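Local coordinates for quinonprotein alcohol dehydrogenase-like protein (Bacteroides thetaiotaomicron VPI-5482, PDB 4R5O), which is of unknown function but combines an immunoglobulin-like beta-sandwich with a seven-bladed beta-propeller and binds calcium ions, at residues S238-K243 / K247-D252; V253-A258 / A264-E269. All coordinates share one frame; numbering follows the deposited sequence.

Contact 1: S238-K243 / K247-D252; sequences SNDTYK and KVKYYD. With CA (calcium ion), chain K.
Lys249 turns at chi4 (70°) after an otherwise extended chain, and Asp240 holds CG between its backbone N and carbonyl carbon (chi1 53°), which brings the amine and the carboxylate together. The two chains cross at about a right angle, and Lys249 NZ lies 3.0 Å from Asp240 OD2, on the syn lone pair, closing a salt bridge; its bond to OD1 is weak. NZ also donates to Lys247 O at 2.8 Å, in the carbonyl plane, and Asp240 OD1 is bonded to Ser246 OG, so both charged groups are tied to the start of strand 246-252. Ser238 and Lys249 form an antiparallel hydrogen-bonded pair. Ser238 N reaches Lys249 O at 2.7 Å, while Lys249 N to Ser238 O is longer, 3.3 Å. Ser238 OG sits in the plane of the Tyr251 ring, at its edge, 3.9 Å from CE1. One water joins Ser238 OG, Tyr251 OH and Asp240 OD2, to which it donates at 2.6 Å. At the strand's far end Asp252 OD1 binds calcium at 2.5 Å. With a lysine and a water donating to Asp240 OD2, its negative charge is probably well stabilised beside the hairpin turn.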
loop_
_atom_site.group_PDB
_atom_site.type_symbol
_atom_site.label_atom_id
_atom_site.label_comp_id
_atom_site.label_asym_id
_atom_site.label_seq_id
_atom_site.Cartn_x
_atom_site.Cartn_y
_atom_site.Cartn_z
ATOM N N SER A 238 7.172 20.484 -4.123
ATOM C CA SER A 238 8.070 19.351 -3.900
ATOM C C SER A 238 9.116 19.597 -2.773
ATOM O O SER A 238 9.578 20.720 -2.538
ATOM C CB SER A 238 8.815 18.997 -5.181
ATOM O OG SER A 238 9.735 20.011 -5.540
ATOM N N ASN A 239 9.439 18.493 -2.082
ATOM C CA ASN A 239 10.509 18.276 -1.123
ATOM C C ASN A 239 11.517 17.397 -1.821
ATOM O O ASN A 239 11.193 16.243 -2.109
ATOM C CB ASN A 239 9.978 17.671 0.179
ATOM C CG ASN A 239 11.043 17.071 1.061
ATOM O OD1 ASN A 239 10.941 15.920 1.449
ATOM N ND2 ASN A 239 12.142 17.777 1.290
ATOM N N ASP A 240 12.686 17.951 -2.186
ATOM C CA ASP A 240 13.676 17.244 -2.976
ATOM C C ASP A 240 14.984 17.048 -2.212
ATOM O O ASP A 240 16.018 16.822 -2.840
ATOM C CB ASP A 240 13.939 18.021 -4.285
ATOM C CG ASP A 240 14.312 19.500 -4.171
ATOM O OD1 ASP A 240 14.885 19.895 -3.134
ATOM O OD2 ASP A 240 14.091 20.243 -5.152
ATOM N N THR A 241 14.934 17.067 -0.869
ATOM C CA THR A 241 16.138 16.909 -0.072
ATOM C C THR A 241 15.922 15.948 1.113
ATOM O O THR A 241 14.820 15.873 1.659
ATOM C CB THR A 241 16.591 18.267 0.425
ATOM O OG1 THR A 241 17.861 18.109 1.020
ATOM C CG2 THR A 241 15.608 18.917 1.397
ATOM N N TYR A 242 16.990 15.228 1.501
ATOM C CA TYR A 242 16.970 14.319 2.645
ATOM C C TYR A 242 18.093 14.669 3.627
ATOM O O TYR A 242 18.231 13.987 4.645
ATOM C CB TYR A 242 17.099 12.838 2.201
ATOM C CG TYR A 242 18.408 12.482 1.527
ATOM C CD1 TYR A 242 19.515 12.076 2.271
ATOM C CD2 TYR A 242 18.538 12.533 0.143
ATOM C CE1 TYR A 242 20.733 11.779 1.657
ATOM C CE2 TYR A 242 19.744 12.218 -0.483
ATOM C CZ TYR A 242 20.839 11.842 0.276
ATOM O OH TYR A 242 22.015 11.536 -0.364
ATOM N N LYS A 243 18.917 15.697 3.293
ATOM C CA LYS A 243 20.144 16.069 3.995
ATOM C C LYS A 243 20.583 17.516 3.674
ATOM O O LYS A 243 20.687 18.337 4.577
ATOM C CB LYS A 243 21.235 15.071 3.540
ATOM C CG LYS A 243 22.667 15.294 4.025
ATOM C CD LYS A 243 23.656 14.344 3.291
ATOM C CE LYS A 243 23.797 14.612 1.803
ATOM N NZ LYS A 243 24.629 13.582 1.131
ATOM N N LYS A 247 15.370 24.531 -0.900
ATOM C CA LYS A 247 14.094 25.206 -0.720
ATOM C C LYS A 247 12.982 24.415 -1.353
ATOM O O LYS A 247 13.243 23.720 -2.342
ATOM C CB LYS A 247 14.124 26.615 -1.316
ATOM C CG LYS A 247 14.870 27.610 -0.471
ATOM C CD LYS A 247 14.911 28.931 -1.154
ATOM C CE LYS A 247 15.625 29.978 -0.344
ATOM N NZ LYS A 247 17.002 29.567 0.060
ATOM N N VAL A 248 11.734 24.533 -0.816
ATOM C CA VAL A 248 10.554 23.926 -1.437
ATOM C C VAL A 248 10.468 24.519 -2.832
ATOM O O VAL A 248 10.653 25.727 -2.996
ATOM C CB VAL A 248 9.234 24.099 -0.616
ATOM C CG1 VAL A 248 7.998 23.741 -1.434
ATOM C CG2 VAL A 248 9.263 23.289 0.664
ATOM N N LYS A 249 10.258 23.667 -3.833
ATOM C CA LYS A 249 10.134 24.106 -5.221
ATOM C C LYS A 249 8.803 23.690 -5.777
ATOM O O LYS A 249 8.273 22.654 -5.388
ATOM C CB LYS A 249 11.268 23.536 -6.057
ATOM C CG LYS A 249 12.617 24.075 -5.594
ATOM C CD LYS A 249 13.773 23.483 -6.340
ATOM C CE LYS A 249 15.046 23.727 -5.595
ATOM N NZ LYS A 249 15.083 22.916 -4.352
ATOM N N TYR A 250 8.216 24.511 -6.638
ATOM C CA TYR A 250 6.959 24.100 -7.245
ATOM C C TYR A 250 7.060 24.256 -8.777
ATOM O O TYR A 250 7.874 25.026 -9.297
ATOM C CB TYR A 250 5.728 24.833 -6.676
ATOM C CG TYR A 250 5.662 26.325 -6.898
ATOM C CD1 TYR A 250 5.080 26.852 -8.049
ATOM C CD2 TYR A 250 6.058 27.212 -5.907
ATOM C CE1 TYR A 250 4.957 28.225 -8.235
ATOM C CE2 TYR A 250 5.941 28.588 -6.079
ATOM C CZ TYR A 250 5.378 29.091 -7.240
ATOM O OH TYR A 250 5.275 30.454 -7.435
ATOM N N TYR A 251 6.266 23.437 -9.465
ATOM C CA TYR A 251 6.121 23.329 -10.914
ATOM C C TYR A 251 4.650 23.541 -11.260
ATOM O O TYR A 251 3.792 23.424 -10.385
ATOM C CB TYR A 251 6.646 21.947 -11.396
ATOM C CG TYR A 251 8.083 21.647 -11.009
ATOM C CD1 TYR A 251 8.405 21.231 -9.719
ATOM C CD2 TYR A 251 9.112 21.711 -11.951
ATOM C CE1 TYR A 251 9.727 20.999 -9.341
ATOM C CE2 TYR A 251 10.436 21.426 -11.598
ATOM C CZ TYR A 251 10.737 21.069 -10.289
ATOM O OH TYR A 251 12.032 20.799 -9.896
ATOM N N ASP A 252 4.353 23.873 -12.509
ATOM C CA ASP A 252 2.974 24.073 -12.939
ATOM C C ASP A 252 2.431 22.743 -13.455
ATOM O O ASP A 252 3.090 22.118 -14.288
ATOM C CB ASP A 252 2.909 25.180 -14.001
ATOM C CG ASP A 252 1.518 25.542 -14.423
ATOM O OD1 ASP A 252 0.848 26.283 -13.673
ATOM O OD2 ASP A 252 1.105 25.119 -15.525
HETATM CA CA CA K . -1.561 26.933 -13.724
HETATM O O HOH W 1 12.241 19.837 -6.943
HETATM O O HOH W 2 -1.156 26.460 -15.939
HETATM O O HOH W 3 -2.032 27.879 -11.074
HETATM O O HOH W 4 -0.130 28.775 -14.791
HETATM O O HOH W 5 -2.963 24.530 -13.573
#

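Contact 2: V253-A258 / A264-E269; sequences VNELIA and APAVTE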
loop_
_atom_site.group_PDB
_atom_site.type_symbol
_atom_site.label_atom_id
_atom_site.label_comp_id
_atom_site.label_asym_id
_atom_site.label_seq_id
_atom_site.Cartn_x
_atom_site.Cartn_y
_atom_site.Cartn_z
ATOM N N VAL A 253 1.256 22.300 -12.951
ATOM C CA VAL A 253 0.642 21.018 -13.332
ATOM C C VAL A 253 0.395 20.996 -14.856
ATOM O O VAL A 253 0.766 20.027 -15.502
ATOM C CB VAL A 253 -0.667 20.751 -12.525
ATOM C CG1 VAL A 253 -1.500 19.608 -13.105
ATOM C CG2 VAL A 253 -0.356 20.490 -11.049
ATOM N N ASN A 254 -0.170 22.059 -15.428
ATOM C CA ASN A 254 -0.484 22.129 -16.869
ATOM C C ASN A 254 0.776 22.116 -17.737
ATOM O O ASN A 254 0.761 21.483 -18.802
ATOM C CB ASN A 254 -1.305 23.370 -17.186
ATOM C CG ASN A 254 -2.685 23.302 -16.606
ATOM O OD1 ASN A 254 -3.277 22.211 -16.488
ATOM N ND2 ASN A 254 -3.227 24.458 -16.245
ATOM N N GLU A 255 1.867 22.785 -17.277
ATOM C CA GLU A 255 3.158 22.784 -17.978
ATOM C C GLU A 255 3.769 21.359 -17.972
ATOM O O GLU A 255 4.283 20.907 -18.996
ATOM C CB GLU A 255 4.103 23.791 -17.347
ATOM C CG GLU A 255 5.441 23.882 -18.049
ATOM C CD GLU A 255 6.396 24.944 -17.539
ATOM O OE1 GLU A 255 6.082 25.627 -16.537
ATOM O OE2 GLU A 255 7.463 25.108 -18.173
ATOM N N LEU A 256 3.655 20.649 -16.840
ATOM C CA LEU A 256 4.125 19.267 -16.664
ATOM C C LEU A 256 3.364 18.297 -17.549
ATOM O O LEU A 256 3.973 17.368 -18.066
ATOM C CB LEU A 256 3.989 18.817 -15.192
ATOM C CG LEU A 256 4.917 19.501 -14.200
ATOM C CD1 LEU A 256 4.478 19.241 -12.807
ATOM C CD2 LEU A 256 6.327 19.054 -14.386
ATOM N N ILE A 257 2.050 18.514 -17.737
ATOM C CA ILE A 257 1.190 17.655 -18.566
ATOM C C ILE A 257 1.532 17.840 -20.065
ATOM O O ILE A 257 1.574 16.840 -20.796
ATOM C CB ILE A 257 -0.301 17.949 -18.281
ATOM C CG1 ILE A 257 -0.685 17.400 -16.879
ATOM C CG2 ILE A 257 -1.212 17.350 -19.365
ATOM C CD1 ILE A 257 -2.049 17.749 -16.359
ATOM N N ALA A 258 1.808 19.086 -20.497
ATOM C CA ALA A 258 2.061 19.469 -21.896
ATOM C C ALA A 258 3.524 19.282 -22.354
ATOM O O ALA A 258 3.774 19.197 -23.558
ATOM C CB ALA A 258 1.700 20.933 -22.076
ATOM N N ALA A 264 12.272 20.727 -20.100
ATOM C CA ALA A 264 12.281 20.965 -18.647
ATOM C C ALA A 264 11.348 22.120 -18.275
ATOM O O ALA A 264 11.399 23.189 -18.893
ATOM C CB ALA A 264 13.697 21.250 -18.145
ATOM N N PRO A 265 10.427 21.892 -17.322
ATOM C CA PRO A 265 9.482 22.957 -16.956
ATOM C C PRO A 265 10.088 23.961 -15.964
ATOM O O PRO A 265 11.109 23.691 -15.339
ATOM C CB PRO A 265 8.330 22.177 -16.323
ATOM C CG PRO A 265 8.993 20.992 -15.679
ATOM C CD PRO A 265 10.215 20.673 -16.500
ATOM N N ALA A 266 9.454 25.130 -15.837
ATOM C CA ALA A 266 9.878 26.188 -14.923
ATOM C C ALA A 266 9.669 25.758 -13.470
ATOM O O ALA A 266 8.634 25.183 -13.115
ATOM C CB ALA A 266 9.126 27.473 -15.206
ATOM N N VAL A 267 10.667 26.041 -12.641
ATOM C CA VAL A 267 10.664 25.695 -11.238
ATOM C C VAL A 267 10.816 26.979 -10.455
ATOM O O VAL A 267 11.653 27.805 -10.776
ATOM C CB VAL A 267 11.742 24.629 -10.892
ATOM C CG1 VAL A 267 13.133 24.987 -11.401
ATOM C CG2 VAL A 267 11.757 24.292 -9.409
ATOM N N THR A 268 9.948 27.170 -9.472
ATOM C CA THR A 268 9.945 28.340 -8.605
ATOM C C THR A 268 10.190 27.893 -7.194
ATOM O O THR A 268 9.629 26.875 -6.782
ATOM C CB THR A 268 8.620 29.062 -8.743
ATOM O OG1 THR A 268 8.348 29.248 -10.121
ATOM C CG2 THR A 268 8.570 30.364 -7.966
ATOM N N GLU A 269 10.989 28.642 -6.442
ATOM C CA GLU A 269 11.274 28.350 -5.040
ATOM C C GLU A 269 10.379 29.161 -4.134
ATOM O O GLU A 269 10.028 30.297 -4.458
ATOM C CB GLU A 269 12.745 28.625 -4.681
ATOM C CG GLU A 269 13.767 27.698 -5.322
ATOM C CD GLU A 269 15.213 28.034 -4.996
ATOM O OE1 GLU A 269 15.469 29.157 -4.504
ATOM O OE2 GLU A 269 16.098 27.203 -5.299
#
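Leu256 lays its CD2 methyl against the ring of Pro265, with Leu256 CD2 3.5 Å from Pro265 CG. This is the apolar half of the contact between helix 253-258 and the segment 264-269 that returns to the sheet, and CD2 is the leucine branch that meets the ring. Beyond these two residues, Leu256 also touches Val236 and Pro265 touches Ile218, so the pair sits where its own blade (Val236) meets the preceding one (Ile218 of strand 215-220).

The polar half belongs to Glu255. Its chain, extended beyond CG (chi2 175°), passes obliquely across the proline, with Glu255 CG 3.8 Å from Pro265 CB, and the carboxylate arrives at the next peptide. Ala266 N donates to Glu255 OE2 at 3.1 Å with an N-H...O angle of 154°; a second bond, to OE1, is weak. The donor stands well above the carboxylate plane, 48° out of it, rather than within it. Ala266 CB lies 3.8 Å from Glu255 OE1.

At the start of the helix, Asp252, at the N-cap, accepts the N-H of Glu255 on OD2, and OD1 of that aspartate binds a calcium ion. Glu255 thus engages the aspartate with its backbone and the returning loop with its side chain. One acidic group holding a main-chain N-H, next to a leucine-proline patch, implies a joint both directional and apolar between helix and loop.

Overall arrangement
Both contacts belong to the same propeller blade, contact 1 inside its sheet and contact 2 at its margin, their centres 13 Å apart, and both are partly buried. Contact 1 pairs strands of a hairpin by backbone bonds and adds a salt bridge at the turn. Contact 2 instead packs the helix that directly follows strand 246-252 against the loop leading to strand 268-270; it has no backbone-to-backbone bond, and two of its five touching residues are exposed. Strand 268-270 then pairs with strand 246-252, with Tyr250 N 2.8 Å from Thr268 O, while Val267 CG2 packs on Lys249 CB and Tyr251 CZ. Asp252, the last residue of contact 1, directly precedes the helix of contact 2.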